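Nickel-dependent hydrogenase large subunit (Allochromatium vinosum, PDB 3MYR) forms the large subunit of a heterodimeric [NiFe] hydrogenase, carries its nickel-iron centre and catalyses the oxidation of dihydrogen with transfer of the electrons to an acceptor. Local coordinates at residues F267-G272 / L416-D421; N329-E334 / A514-G519; G348-E353 / W375-R380; E407-T412 / R433-K438. All coordinates share one frame; numbering follows the deposited sequence.

Contact 1 (F267-G272 / L416-D421); sequences FYKDWG and LDLPVD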
# COMPACT_ATOMS: atom_id res chain seq x y z
N PHE B 267 13.32 -10.23 23.35
CA PHE B 267 14.34 -11.21 22.91
C PHE B 267 15.32 -10.61 21.88
O PHE B 267 16.25 -11.27 21.46
CB PHE B 267 13.67 -12.47 22.32
CG PHE B 267 12.99 -13.36 23.39
CD1 PHE B 267 11.69 -13.11 23.80
CD2 PHE B 267 13.69 -14.44 23.97
CE1 PHE B 267 11.08 -13.93 24.78
CE2 PHE B 267 13.08 -15.25 24.98
CZ PHE B 267 11.80 -14.98 25.37
N TYR B 268 15.12 -9.36 21.50
CA TYR B 268 15.89 -8.76 20.40
C TYR B 268 16.40 -7.32 20.73
O TYR B 268 16.48 -6.46 19.86
CB TYR B 268 14.99 -8.72 19.15
CG TYR B 268 14.74 -10.11 18.57
CD1 TYR B 268 13.48 -10.68 18.65
CD2 TYR B 268 15.78 -10.86 17.99
CE1 TYR B 268 13.24 -11.94 18.13
CE2 TYR B 268 15.56 -12.12 17.47
CZ TYR B 268 14.29 -12.65 17.52
OH TYR B 268 13.98 -13.88 16.94
N LYS B 269 16.78 -7.12 21.98
CA LYS B 269 17.04 -5.82 22.54
C LYS B 269 18.29 -5.28 21.88
O LYS B 269 18.39 -4.06 21.73
CB LYS B 269 17.26 -5.91 24.05
CG LYS B 269 15.94 -6.04 24.88
CD LYS B 269 16.34 -6.36 26.36
CE LYS B 269 15.12 -6.62 27.21
NZ LYS B 269 15.43 -6.53 28.68
N ASP B 270 19.21 -6.15 21.47
CA ASP B 270 20.41 -5.69 20.73
C ASP B 270 20.03 -5.06 19.34
O ASP B 270 20.81 -4.28 18.77
CB ASP B 270 21.43 -6.83 20.52
CG ASP B 270 20.83 -8.01 19.75
OD1 ASP B 270 21.37 -8.40 18.69
OD2 ASP B 270 19.75 -8.51 20.17
N TRP B 271 18.82 -5.31 18.85
CA TRP B 271 18.35 -4.66 17.60
C TRP B 271 17.95 -3.23 17.91
O TRP B 271 17.51 -2.48 17.03
CB TRP B 271 17.21 -5.49 16.92
CG TRP B 271 17.86 -6.65 16.20
CD1 TRP B 271 18.30 -7.82 16.77
CD2 TRP B 271 18.31 -6.67 14.84
NE1 TRP B 271 18.95 -8.59 15.82
CE2 TRP B 271 18.98 -7.92 14.63
CE3 TRP B 271 18.20 -5.76 13.75
CZ2 TRP B 271 19.58 -8.27 13.41
CZ3 TRP B 271 18.70 -6.13 12.53
CH2 TRP B 271 19.43 -7.37 12.36
N GLY B 272 18.06 -2.88 19.19
CA GLY B 272 17.90 -1.49 19.59
C GLY B 272 19.24 -0.76 19.46
O GLY B 272 19.35 0.41 19.80
N LEU B 416 11.53 -2.77 28.68
CA LEU B 416 12.63 -3.43 27.97
C LEU B 416 13.94 -3.18 28.65
O LEU B 416 14.96 -3.75 28.26
CB LEU B 416 12.69 -2.91 26.53
CG LEU B 416 11.41 -3.36 25.80
CD1 LEU B 416 11.30 -2.72 24.46
CD2 LEU B 416 11.37 -4.95 25.66
N ASP B 417 13.92 -2.28 29.63
CA ASP B 417 15.11 -1.75 30.29
C ASP B 417 16.07 -1.13 29.28
O ASP B 417 17.22 -1.51 29.21
CB ASP B 417 15.80 -2.88 31.13
CG ASP B 417 16.96 -2.34 31.99
OD1 ASP B 417 16.89 -1.16 32.44
OD2 ASP B 417 18.00 -3.06 32.15
N LEU B 418 15.61 -0.21 28.44
CA LEU B 418 16.48 0.35 27.42
C LEU B 418 16.53 1.87 27.61
O LEU B 418 15.57 2.46 28.09
CB LEU B 418 15.92 0.05 26.02
CG LEU B 418 15.98 -1.41 25.55
CD1 LEU B 418 15.15 -1.55 24.30
CD2 LEU B 418 17.47 -1.89 25.32
N PRO B 419 17.60 2.50 27.16
CA PRO B 419 17.69 3.95 27.26
C PRO B 419 17.02 4.62 26.02
O PRO B 419 16.70 3.95 25.02
CB PRO B 419 19.21 4.17 27.26
CG PRO B 419 19.71 3.08 26.29
CD PRO B 419 18.78 1.91 26.47
N VAL B 420 16.80 5.93 26.10
CA VAL B 420 16.12 6.67 25.05
C VAL B 420 16.86 6.49 23.72
O VAL B 420 16.26 6.47 22.65
CB VAL B 420 16.04 8.20 25.39
CG1 VAL B 420 15.43 8.96 24.20
CG2 VAL B 420 15.15 8.41 26.61
N ASP B 421 18.16 6.33 23.76
CA ASP B 421 18.79 6.15 22.49
C ASP B 421 18.56 4.81 21.75
O ASP B 421 18.88 4.72 20.58
CB ASP B 421 20.25 6.63 22.48
CG ASP B 421 21.20 5.55 22.90
OD1 ASP B 421 21.41 5.46 24.14
OD2 ASP B 421 21.67 4.77 22.00
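Lys269 spans the gap between the 3-10 turn 269-272 and the end of helix 403-416, and its ammonium group closes on the backbone carbonyl of Leu416. The CB bond already points at the other segment, and the first methylene packs on Leu418, with Lys269 CB lying 4.2 Å from CD2 of that leucine. CG lies anti to the carbonyl carbon (chi1 -80°), and from there the chain runs fully extended, so that each further carbon comes nearer to one oxygen. Lys269 CD is 3.5 Å from Leu416 O. CE is closer still, 3.1 Å from Leu416 O. NZ completes the approach with a hydrogen bond of 2.9 Å to Leu416 O. The C=O...N angle is 123°, and the nitrogen sits well above the carbonyl plane, 53° out of it.

The site is a helix C-terminus. Asp417 takes a positive phi and closes a Schellman motif, beyond which the chain turns off toward helix 426-456. A long, flexible lysine suits this place because its methylenes can lie against Leu416 and Leu418 while the ammonium group stays partly exposed. Trp271, in the same turn, packs on helix 543-551.

Carbonyls at the end of a helix lie at the negative end of its dipole, so a cation here is probably favourable. The carboxylate of Asp417, whose OD2 is 5.5 Å from Lys269 NZ, may add a modest long-range attraction without forming a salt bridge.

Contact 2 (N329-E334 / A514-G519); sequences NHSWYE and AGPRDG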
# COMPACT_ATOMS: atom_id res chain seq x y z
N ASN B 329 21.50 12.58 -8.88
CA ASN B 329 22.92 12.27 -9.14
C ASN B 329 23.12 10.76 -9.25
O ASN B 329 24.09 10.35 -9.84
CB ASN B 329 23.80 12.68 -7.97
CG ASN B 329 23.54 14.08 -7.49
OD1 ASN B 329 22.63 14.30 -6.68
ND2 ASN B 329 24.39 15.04 -7.90
N HIS B 330 22.27 9.95 -8.57
CA HIS B 330 22.39 8.47 -8.66
C HIS B 330 21.04 7.80 -8.98
O HIS B 330 20.79 6.69 -8.52
CB HIS B 330 22.96 7.90 -7.36
CG HIS B 330 24.43 8.14 -7.22
ND1 HIS B 330 24.95 9.14 -6.42
CD2 HIS B 330 25.49 7.56 -7.84
CE1 HIS B 330 26.28 9.12 -6.50
NE2 HIS B 330 26.63 8.17 -7.35
N SER B 331 20.23 8.45 -9.83
CA SER B 331 18.88 8.00 -10.20
C SER B 331 18.81 8.01 -11.72
O SER B 331 19.52 8.78 -12.38
CB SER B 331 17.81 8.94 -9.64
OG SER B 331 18.01 9.10 -8.23
N TRP B 332 17.91 7.18 -12.27
CA TRP B 332 17.78 7.01 -13.71
C TRP B 332 16.88 8.05 -14.38
O TRP B 332 15.88 7.69 -15.01
CB TRP B 332 17.31 5.59 -13.96
CG TRP B 332 18.38 4.60 -13.62
CD1 TRP B 332 19.70 4.67 -13.98
CD2 TRP B 332 18.21 3.34 -12.94
NE1 TRP B 332 20.37 3.54 -13.55
CE2 TRP B 332 19.50 2.71 -12.90
CE3 TRP B 332 17.10 2.65 -12.44
CZ2 TRP B 332 19.71 1.42 -12.33
CZ3 TRP B 332 17.30 1.36 -11.83
CH2 TRP B 332 18.60 0.77 -11.80
N TYR B 333 17.25 9.33 -14.24
CA TYR B 333 16.45 10.44 -14.69
C TYR B 333 17.40 11.47 -15.33
O TYR B 333 18.65 11.52 -15.05
CB TYR B 333 15.69 11.13 -13.52
CG TYR B 333 14.61 10.25 -12.92
CD1 TYR B 333 14.89 9.44 -11.79
CD2 TYR B 333 13.35 10.15 -13.52
CE1 TYR B 333 13.93 8.59 -11.26
CE2 TYR B 333 12.38 9.28 -13.01
CZ TYR B 333 12.69 8.48 -11.90
OH TYR B 333 11.74 7.64 -11.33
N GLU B 334 16.79 12.30 -16.16
CA GLU B 334 17.50 13.43 -16.76
C GLU B 334 16.80 14.75 -16.33
O GLU B 334 15.57 14.87 -16.37
CB GLU B 334 17.46 13.23 -18.29
CG GLU B 334 18.51 13.93 -19.08
CD GLU B 334 19.88 13.26 -18.99
OE1 GLU B 334 20.87 14.00 -18.84
OE2 GLU B 334 19.99 12.01 -19.09
N ALA B 514 14.10 5.20 1.09
CA ALA B 514 14.75 4.17 0.26
C ALA B 514 15.60 4.79 -0.87
O ALA B 514 16.23 4.06 -1.69
CB ALA B 514 13.66 3.32 -0.36
N GLY B 515 15.52 6.10 -1.03
CA GLY B 515 16.12 6.76 -2.20
C GLY B 515 17.64 6.66 -2.11
O GLY B 515 18.20 6.41 -1.03
N PRO B 516 18.33 6.84 -3.23
CA PRO B 516 19.76 6.50 -3.21
C PRO B 516 20.60 7.71 -2.78
O PRO B 516 20.08 8.68 -2.18
CB PRO B 516 20.05 6.12 -4.68
CG PRO B 516 19.18 7.15 -5.44
CD PRO B 516 17.85 7.18 -4.60
N ARG B 517 21.90 7.62 -3.06
CA ARG B 517 22.85 8.68 -2.73
C ARG B 517 22.63 9.92 -3.55
O ARG B 517 22.03 9.84 -4.62
CB ARG B 517 24.27 8.20 -2.91
CG ARG B 517 24.76 7.28 -1.79
CD ARG B 517 25.92 6.33 -2.27
NE ARG B 517 26.52 5.56 -1.15
CZ ARG B 517 25.94 4.50 -0.54
NH1 ARG B 517 24.77 4.04 -0.96
NH2 ARG B 517 26.55 3.88 0.48
N ASP B 518 23.15 11.06 -3.05
CA ASP B 518 23.08 12.36 -3.72
C ASP B 518 24.48 12.74 -4.19
O ASP B 518 25.38 11.89 -4.23
CB ASP B 518 22.49 13.46 -2.78
CG ASP B 518 23.37 13.72 -1.55
OD1 ASP B 518 24.59 13.38 -1.57
OD2 ASP B 518 22.84 14.18 -0.52
N GLY B 519 24.67 13.98 -4.63
CA GLY B 519 25.98 14.38 -5.22
C GLY B 519 27.17 14.43 -4.26
O GLY B 519 28.31 14.49 -4.70
O HOH W 1 20.13 10.56 -6.72
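His330 and Asn329 lean over the backbone of residues 517-519 in a packing of two irregular loops: one follows strand 324-327, the other leaves helix 509-514 at Gly515. The imidazole is presented edge-on. CG stands beside the backbone N (chi1 -75°), which places the ring, and chi2 of 101° turns its ND1 edge to two successive carbonyls. Arg517 O and Asp518 O both lie at the ring edge near its plane, and ND1 gives the former a weak hydrogen bond, 3.5 Å long and bent to 138°. A histidine suits this place because a flat ring fits edge-on against a main chain and offers ND1 at that edge.

The amide of Asn329 lies against the Asp518-Gly519 peptide without a hydrogen bond. Its ND2 comes 3.2 Å from Gly519 CA, a closeness that a residue without a side chain accommodates readily. Farther back along the chain, Pro516 presents its apolar ring to 329-334: CG touches His330 O at 3.5 Å and Ser331 OG at 3.6 Å. The Ser331 side chain, about 10 Å from the bound magnesium ion, has its main partner in Leu376 O. The polar ends of Arg517 and Asp518 are engaged elsewhere, with Ala31 O and Glu527 for the arginine and Arg380 for the aspartate.

Direct bonding is therefore sparse, and an ordered water links the two loops. It accepts from His330 N at 2.9 Å and donates to Ser331 OG at 3.0 Å; its other proton goes to Arg517 O, 2.9 Å away, the same carbonyl that ND1 reaches.

Contact 3 (G348-E353 / W375-R380); sequences GQTNLE and WLKAPR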
# COMPACT_ATOMS: atom_id res chain seq x y z
N GLY B 348 9.63 20.14 -10.40
CA GLY B 348 10.15 18.76 -10.54
C GLY B 348 10.10 18.35 -11.98
O GLY B 348 9.28 18.86 -12.74
N GLN B 349 10.91 17.36 -12.34
CA GLN B 349 10.89 16.85 -13.72
C GLN B 349 11.03 15.35 -13.62
O GLN B 349 11.78 14.87 -12.74
CB GLN B 349 12.11 17.38 -14.52
CG GLN B 349 12.12 18.87 -14.77
CD GLN B 349 13.38 19.31 -15.54
OE1 GLN B 349 13.98 18.53 -16.31
NE2 GLN B 349 13.77 20.57 -15.37
N THR B 350 10.34 14.63 -14.52
CA THR B 350 10.31 13.16 -14.47
C THR B 350 10.55 12.69 -15.91
O THR B 350 9.60 12.45 -16.67
CB THR B 350 8.97 12.60 -13.85
OG1 THR B 350 8.80 13.18 -12.54
CG2 THR B 350 9.05 11.10 -13.66
N ASN B 351 11.83 12.75 -16.32
CA ASN B 351 12.23 12.32 -17.66
C ASN B 351 13.04 11.03 -17.47
O ASN B 351 14.15 11.08 -16.94
CB ASN B 351 13.12 13.38 -18.36
CG ASN B 351 12.45 14.78 -18.40
OD1 ASN B 351 11.34 14.91 -18.89
ND2 ASN B 351 13.12 15.78 -17.87
N LEU B 352 12.49 9.90 -17.86
CA LEU B 352 13.09 8.58 -17.53
C LEU B 352 14.34 8.36 -18.39
O LEU B 352 14.26 8.49 -19.59
CB LEU B 352 12.11 7.43 -17.82
CG LEU B 352 10.68 7.53 -17.25
CD1 LEU B 352 9.94 6.16 -17.37
CD2 LEU B 352 10.76 7.88 -15.80
N GLU B 353 15.47 8.00 -17.78
CA GLU B 353 16.68 7.79 -18.57
C GLU B 353 17.54 6.66 -17.97
O GLU B 353 18.35 6.88 -17.10
CB GLU B 353 17.49 9.08 -18.72
CG GLU B 353 18.68 8.92 -19.71
CD GLU B 353 18.32 8.25 -21.06
OE1 GLU B 353 17.48 8.85 -21.74
OE2 GLU B 353 18.87 7.16 -21.48
N TRP B 375 15.44 3.72 -9.64
CA TRP B 375 14.33 4.47 -10.17
C TRP B 375 13.81 5.43 -9.13
O TRP B 375 12.97 6.25 -9.48
CB TRP B 375 13.18 3.60 -10.72
CG TRP B 375 13.49 2.98 -12.06
CD1 TRP B 375 13.66 1.65 -12.33
CD2 TRP B 375 13.61 3.66 -13.30
NE1 TRP B 375 13.93 1.46 -13.67
CE2 TRP B 375 13.94 2.69 -14.28
CE3 TRP B 375 13.58 5.03 -13.67
CZ2 TRP B 375 14.12 3.03 -15.64
CZ3 TRP B 375 13.73 5.35 -15.04
CH2 TRP B 375 14.04 4.37 -15.99
N LEU B 376 14.35 5.41 -7.91
CA LEU B 376 13.97 6.44 -6.90
C LEU B 376 14.78 7.70 -7.08
O LEU B 376 16.01 7.62 -7.20
CB LEU B 376 14.12 5.96 -5.42
CG LEU B 376 13.08 4.88 -4.97
CD1 LEU B 376 13.40 3.49 -5.64
CD2 LEU B 376 13.26 4.77 -3.44
N LYS B 377 14.10 8.86 -7.12
CA LYS B 377 14.78 10.14 -6.87
C LYS B 377 15.33 10.18 -5.42
O LYS B 377 14.92 9.37 -4.57
CB LYS B 377 13.83 11.31 -7.10
CG LYS B 377 13.38 11.44 -8.57
CD LYS B 377 12.41 12.59 -8.70
CE LYS B 377 11.94 12.69 -10.16
NZ LYS B 377 10.83 13.74 -10.32
N ALA B 378 16.27 11.12 -5.15
CA ALA B 378 16.85 11.30 -3.82
C ALA B 378 16.39 12.60 -3.14
O ALA B 378 16.96 13.66 -3.41
CB ALA B 378 18.38 11.22 -3.88
N PRO B 379 15.35 12.53 -2.29
CA PRO B 379 14.82 13.75 -1.69
C PRO B 379 15.75 14.12 -0.54
O PRO B 379 16.23 13.23 0.18
CB PRO B 379 13.42 13.30 -1.13
CG PRO B 379 13.08 12.12 -1.95
CD PRO B 379 14.44 11.40 -2.05
N ARG B 380 15.97 15.41 -0.36
CA ARG B 380 16.81 15.92 0.73
C ARG B 380 16.07 17.11 1.36
O ARG B 380 15.34 17.84 0.66
CB ARG B 380 18.19 16.38 0.19
CG ARG B 380 19.08 15.24 -0.39
CD ARG B 380 19.42 14.26 0.71
NE ARG B 380 20.28 13.15 0.24
CZ ARG B 380 19.85 11.93 -0.12
NH1 ARG B 380 18.55 11.66 -0.17
NH2 ARG B 380 20.71 10.98 -0.47
O HOH W 2 12.11 16.34 -9.79
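Trp375 and Lys377 reach the loop 348-353 at two separate points, one apolar and one polar. The indole of Trp375 turns its six-membered ring toward Leu352, and the two side chains cross at about a right angle: Trp375 CZ3 is 3.8 Å from Leu352 CB and 4.0 Å from CD2. A tryptophan suits this place because it can meet Leu352 with its six-membered ring while its indole N-H bonds to the small subunit. NE1 donates to Gly84 O of that subunit, whose Phe85 packs on both Trp375 and Leu352.

The CB bond of Lys377 points toward the loop, and the chain runs on extended beyond CG, bringing NZ to the main chain of Gln349. The ammonium donates to Gln349 O at 2.8 Å, from 55° above the carbonyl plane, and to Thr350 OG1 at 3.1 Å. Water 2 accepts a third bond from NZ at 2.9 Å and another from Gln349 N, so three acceptors grip one buried nitrogen. Thr350 OG1 is in turn hydrogen-bonded to Glu42, a magnesium ligand.

Lys377 thus belongs to the second shell of the magnesium site, its side chain about 4 Å from the ion. Its three acceptors, together with nearby Glu42, probably offset the closeness of two cations, and the chain from Lys377 through Thr350 to Glu42 probably helps to position the metal-binding carboxylate.

Contact 4 (E407-T412 / R433-K438); sequences ELVDST and RALESK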
# COMPACT_ATOMS: atom_id res chain seq x y z
N GLU B 407 4.10 8.74 27.74
CA GLU B 407 3.80 7.62 28.64
C GLU B 407 4.10 6.28 27.95
O GLU B 407 4.68 5.40 28.54
CB GLU B 407 2.33 7.66 28.94
CG GLU B 407 1.76 6.96 30.18
CD GLU B 407 0.32 7.51 30.53
OE1 GLU B 407 0.05 7.87 31.72
OE2 GLU B 407 -0.56 7.63 29.61
N LEU B 408 3.69 6.15 26.70
CA LEU B 408 3.90 4.88 26.00
C LEU B 408 5.38 4.67 25.74
O LEU B 408 5.83 3.56 25.82
CB LEU B 408 3.17 4.84 24.65
CG LEU B 408 1.64 4.74 24.72
CD1 LEU B 408 1.03 5.07 23.32
CD2 LEU B 408 1.24 3.33 25.24
N VAL B 409 6.09 5.70 25.28
CA VAL B 409 7.51 5.56 25.01
C VAL B 409 8.26 5.22 26.32
O VAL B 409 9.01 4.24 26.38
CB VAL B 409 8.13 6.80 24.30
CG1 VAL B 409 9.64 6.72 24.38
CG2 VAL B 409 7.66 6.89 22.78
N ASP B 410 8.02 6.01 27.37
CA ASP B 410 8.62 5.73 28.70
C ASP B 410 8.28 4.36 29.25
O ASP B 410 9.17 3.68 29.72
CB ASP B 410 8.28 6.81 29.75
CG ASP B 410 8.90 8.17 29.38
OD1 ASP B 410 9.85 8.20 28.55
OD2 ASP B 410 8.43 9.21 29.94
N SER B 411 7.02 3.94 29.22
CA SER B 411 6.71 2.62 29.74
C SER B 411 7.27 1.49 28.83
O SER B 411 7.75 0.48 29.33
CB SER B 411 5.21 2.45 30.00
OG SER B 411 4.60 2.30 28.73
N THR B 412 7.35 1.71 27.51
CA THR B 412 8.00 0.73 26.67
C THR B 412 9.48 0.58 26.99
O THR B 412 10.00 -0.57 27.14
CB THR B 412 7.84 1.09 25.19
OG1 THR B 412 6.44 1.06 24.85
CG2 THR B 412 8.68 0.20 24.28
N ARG B 433 6.01 2.10 15.35
CA ARG B 433 4.85 1.73 14.53
C ARG B 433 3.67 1.20 15.41
O ARG B 433 2.49 1.56 15.21
CB ARG B 433 5.30 0.72 13.47
CG ARG B 433 4.16 0.26 12.45
CD ARG B 433 4.70 -0.66 11.35
NE ARG B 433 5.54 0.20 10.52
CZ ARG B 433 6.87 0.21 10.51
NH1 ARG B 433 7.48 1.15 9.76
NH2 ARG B 433 7.59 -0.76 11.14
N ALA B 434 3.96 0.32 16.35
CA ALA B 434 2.92 -0.23 17.22
C ALA B 434 2.36 0.86 18.15
O ALA B 434 1.19 0.94 18.32
CB ALA B 434 3.48 -1.38 18.06
N LEU B 435 3.21 1.66 18.79
CA LEU B 435 2.78 2.72 19.73
C LEU B 435 1.89 3.75 19.03
O LEU B 435 0.91 4.16 19.59
CB LEU B 435 3.96 3.47 20.36
CG LEU B 435 4.92 2.53 21.16
CD1 LEU B 435 6.04 3.33 21.84
CD2 LEU B 435 4.13 1.55 22.13
N GLU B 436 2.25 4.17 17.82
CA GLU B 436 1.43 5.21 17.18
C GLU B 436 0.11 4.61 16.75
O GLU B 436 -0.90 5.32 16.70
CB GLU B 436 2.17 5.89 16.00
CG GLU B 436 2.10 5.06 14.71
CD GLU B 436 2.70 5.84 13.52
OE1 GLU B 436 2.71 5.31 12.37
OE2 GLU B 436 3.20 6.98 13.74
N SER B 437 0.07 3.30 16.49
CA SER B 437 -1.26 2.60 16.30
C SER B 437 -2.18 2.71 17.50
O SER B 437 -3.38 2.90 17.36
CB SER B 437 -1.11 1.10 16.01
OG SER B 437 -0.30 0.96 14.85
N LYS B 438 -1.62 2.58 18.69
CA LYS B 438 -2.40 2.75 19.91
C LYS B 438 -2.88 4.21 20.03
O LYS B 438 -4.04 4.51 20.42
CB LYS B 438 -1.53 2.37 21.14
CG LYS B 438 -2.14 2.75 22.52
CD LYS B 438 -3.62 2.20 22.65
CE LYS B 438 -4.14 2.31 24.13
NZ LYS B 438 -5.63 1.89 24.12
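The segments 407-412 and 433-438, parts of helices 403-416 and 426-456, pass each other with their axes 10.5 Å apart and their directions 139° from parallel, an antiparallel but strongly splayed pair. The CA atoms come nearest at Leu408 and Leu435, 6.7 Å apart, and these two leucines supply most of the packing.

Leu435 packs against 407-412 with both methyls. Its chi1 of -59° swings CG away from the carbonyl carbon, sending the forked end between Leu408, Val409 and Thr412. CD1 meets Val409 CG2 at 4.0 Å, the two side chains crossing at about a right angle, while CD2 lies 3.6 Å from Thr412 OG1. In return, Leu408 lays CD1 over 433-438, 3.8 Å from Leu435 O and 4.0 Å from Lys438 CG. Leucine suits position 435 because its forked end can touch three side chains of 407-412 at once.

Thr412 can face this apolar surface because its hydroxyl is satisfied within its own helix: OG1 donates to Leu408 O at 2.8 Å. That carbonyl also accepts from Thr412 N, and the two donors reach it from opposite faces of its plane. Lys438 offers only its inner methylenes; its chain bends at chi2 (52°) and carries NZ away to salt bridges with Asp254 and Asp442.

The pair belongs to the helical part of the subunit. Val409 also packs on Val394 and Tyr398 of helix 390-399, while 433-438 rests on helix 86-112 through Arg433, Glu436 and Ser437 and on helix 236-265 through Tyr257 and Thr261.

In the fold
Contact 4 lies on the opposite side of the chain's centre from contacts 2 and 3. Contacts 2 and 3 have centres 7 Å apart and touch directly: Tyr333 OH lies 2.6 Å from Trp375 O, and Ser331 OG 2.7 Å from Leu376 O. The side chains of Ser331 and Lys377 come to about 10 Å and about 4 Å from the magnesium ion, and those of Pro516 and Lys377 to about 13 Å from the nickel-iron centre. Contacts 1 and 4 are away from the annotated sites, their centres 14 Å apart. Their segments adjoin in sequence: contact 4 pairs helices 403-416 and 426-456, and contact 1 ties their connection to the loop after helix 236-265. Contacts 3 and 4 are 35 Å apart between centres.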